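Long-range contact in uncharacterized protein (Bacteroides uniformis, PDB 4K61), which is of unknown function but belongs to the putative beta-lactamase-inhibitor-like, PepSY-like family: residues E28-A33 with K43-G48. Residues are numbered along the deposited sequence; the frame is centred on the assembly and turned at random.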
loop_
_atom_site.group_PDB
_atom_site.type_symbol
_atom_site.label_atom_id
_atom_site.label_comp_id
_atom_site.label_asym_id
_atom_site.label_seq_id
_atom_site.Cartn_x
_atom_site.Cartn_y
_atom_site.Cartn_z
ATOM N N GLU A 28 1.645 -10.240 10.184
ATOM C CA GLU A 28 1.253 -11.639 10.221
ATOM C C GLU A 28 2.390 -12.596 9.762
ATOM O O GLU A 28 3.393 -12.774 10.483
ATOM C CB GLU A 28 -0.135 -11.829 9.566
ATOM C CG GLU A 28 -0.314 -11.672 8.060
ATOM C CD GLU A 28 -1.795 -11.582 7.635
ATOM O OE1 GLU A 28 -2.691 -11.271 8.477
ATOM O OE2 GLU A 28 -2.073 -11.843 6.438
ATOM N N SER A 29 2.259 -13.171 8.571
ATOM C CA SER A 29 3.220 -14.147 8.047
ATOM C C SER A 29 4.478 -13.546 7.372
ATOM O O SER A 29 5.295 -14.288 6.834
ATOM C CB SER A 29 2.506 -14.986 6.985
ATOM O OG SER A 29 3.385 -15.992 6.508
ATOM N N TYR A 30 4.617 -12.218 7.354
ATOM C CA TYR A 30 5.577 -11.544 6.474
ATOM C C TYR A 30 6.534 -10.613 7.200
ATOM O O TYR A 30 6.248 -10.115 8.303
ATOM C CB TYR A 30 4.790 -10.711 5.455
ATOM C CG TYR A 30 3.814 -11.537 4.685
ATOM C CD1 TYR A 30 4.235 -12.348 3.626
ATOM C CD2 TYR A 30 2.471 -11.538 5.028
ATOM C CE1 TYR A 30 3.342 -13.158 2.950
ATOM C CE2 TYR A 30 1.568 -12.321 4.332
ATOM C CZ TYR A 30 2.012 -13.122 3.301
ATOM O OH TYR A 30 1.098 -13.894 2.650
ATOM N N TYR A 31 7.699 -10.419 6.587
ATOM C CA TYR A 31 8.636 -9.388 6.990
ATOM C C TYR A 31 8.345 -8.195 6.131
ATOM O O TYR A 31 8.191 -8.320 4.912
ATOM C CB TYR A 31 10.062 -9.840 6.723
ATOM C CG TYR A 31 10.414 -11.089 7.450
ATOM C CD1 TYR A 31 10.836 -11.061 8.791
ATOM C CD2 TYR A 31 10.295 -12.321 6.836
ATOM C CE1 TYR A 31 11.120 -12.207 9.463
ATOM C CE2 TYR A 31 10.577 -13.471 7.512
ATOM C CZ TYR A 31 10.999 -13.415 8.823
ATOM O OH TYR A 31 11.296 -14.556 9.497
ATOM N N VAL A 32 8.336 -7.018 6.748
ATOM C CA VAL A 32 8.073 -5.804 5.992
ATOM C C VAL A 32 9.254 -4.876 6.129
ATOM O O VAL A 32 9.669 -4.527 7.247
ATOM C CB VAL A 32 6.787 -5.100 6.479
ATOM C CG1 VAL A 32 6.547 -3.822 5.665
ATOM C CG2 VAL A 32 5.599 -6.059 6.410
ATOM N N ALA A 33 9.807 -4.495 4.965
ATOM C CA ALA A 33 10.835 -3.481 4.863
ATOM C C ALA A 33 10.215 -2.161 4.532
ATOM O O ALA A 33 9.419 -2.062 3.602
ATOM C CB ALA A 33 11.855 -3.841 3.793
ATOM N N LYS A 43 7.242 0.148 0.887
ATOM C CA LYS A 43 7.188 -1.001 1.737
ATOM C C LYS A 43 7.145 -2.234 0.879
ATOM O O LYS A 43 6.475 -2.282 -0.159
ATOM C CB LYS A 43 5.974 -0.980 2.684
ATOM C CG LYS A 43 6.104 0.001 3.833
ATOM C CD LYS A 43 4.835 0.022 4.675
ATOM C CE LYS A 43 4.991 0.888 5.901
ATOM N NZ LYS A 43 5.006 2.320 5.520
ATOM N N VAL A 44 7.907 -3.232 1.288
ATOM C CA VAL A 44 7.942 -4.477 0.549
ATOM C C VAL A 44 7.755 -5.618 1.551
ATOM O O VAL A 44 8.395 -5.651 2.613
ATOM C CB VAL A 44 9.266 -4.694 -0.205
ATOM C CG1 VAL A 44 9.224 -5.983 -0.984
ATOM C CG2 VAL A 44 9.545 -3.571 -1.186
ATOM N N TRP A 45 6.830 -6.504 1.210
ATOM C CA TRP A 45 6.475 -7.657 2.043
ATOM C C TRP A 45 7.211 -8.867 1.516
ATOM O O TRP A 45 7.137 -9.141 0.298
ATOM C CB TRP A 45 4.961 -7.951 1.979
ATOM C CG TRP A 45 4.105 -7.096 2.893
ATOM C CD1 TRP A 45 3.457 -7.496 4.023
ATOM C CD2 TRP A 45 3.807 -5.702 2.737
ATOM N NE1 TRP A 45 2.796 -6.444 4.598
ATOM C CE2 TRP A 45 2.978 -5.333 3.813
ATOM C CE3 TRP A 45 4.152 -4.724 1.783
ATOM C CZ2 TRP A 45 2.510 -4.044 3.978
ATOM C CZ3 TRP A 45 3.655 -3.442 1.943
ATOM C CH2 TRP A 45 2.867 -3.111 3.036
ATOM N N PHE A 46 7.874 -9.611 2.431
ATOM C CA PHE A 46 8.555 -10.842 2.057
ATOM C C PHE A 46 7.987 -11.997 2.843
ATOM O O PHE A 46 7.747 -11.876 4.064
ATOM C CB PHE A 46 10.054 -10.761 2.364
ATOM C CG PHE A 46 10.773 -9.743 1.563
ATOM C CD1 PHE A 46 10.839 -8.439 2.013
ATOM C CD2 PHE A 46 11.362 -10.067 0.336
ATOM C CE1 PHE A 46 11.481 -7.467 1.278
ATOM C CE2 PHE A 46 12.009 -9.073 -0.413
ATOM C CZ PHE A 46 12.076 -7.791 0.068
ATOM N N ASP A 47 7.807 -13.136 2.166
ATOM C CA ASP A 47 7.450 -14.346 2.891
ATOM C C ASP A 47 8.671 -15.020 3.554
ATOM O O ASP A 47 9.792 -14.558 3.424
ATOM C CB ASP A 47 6.637 -15.320 1.998
ATOM C CG ASP A 47 7.431 -15.874 0.806
ATOM O OD1 ASP A 47 8.693 -15.956 0.854
ATOM O OD2 ASP A 47 6.726 -16.261 -0.176
ATOM N N GLY A 48 8.458 -16.152 4.206
ATOM C CA GLY A 48 9.555 -16.906 4.842
ATOM C C GLY A 48 10.632 -17.430 3.903
ATOM O O GLY A 48 11.730 -17.779 4.349
HETATM O O HOH W 1 5.704 -16.096 5.308
#
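Tyr-31 and Phe-46 face each other as an antiparallel hydrogen-bonded pair: Tyr-31 N gives its hydrogen to Phe-46 O at 2.9 Å, and Phe-46 N returns one to Tyr-31 O at 2.8 Å. Two residues on, Ala-33 and Val-44 repeat the reciprocal pattern, with 3.0 Å between Ala-33 N and Val-44 O. Val-32 and Trp-45, the non-hydrogen-bonded pair between them, meet through side chains instead. With CG1 of Val-32 anti to the backbone N (chi1 180°), CG2 is turned to the N side and sits over one face of the indole, 3.6 Å from the centroid of the five-membered ring, in a CH-pi contact. This beta hairpin thus illustrates how the two kinds of pair alternate in an antiparallel sheet, and its alternating side chains divide the two faces: Tyr-31, Ala-33 and Phe-46 pack on helix 6-15, whereas Trp-45 touches Ala-136 of helix 136-139. Aromatic packing continues on the Trp-45 side, where the indole turns its edge toward the face of Tyr-30 in an offset edge-to-face pair, planes at 72°. Trp-45 NE1 is hydrogen-bonded to Asp-27, a bond that helps fix the rotation of the indole. Past the Tyr-31/Phe-46 pair, where the chain has left the strands, a water accepts a hydrogen from Gly-48 N at 3.0 Å.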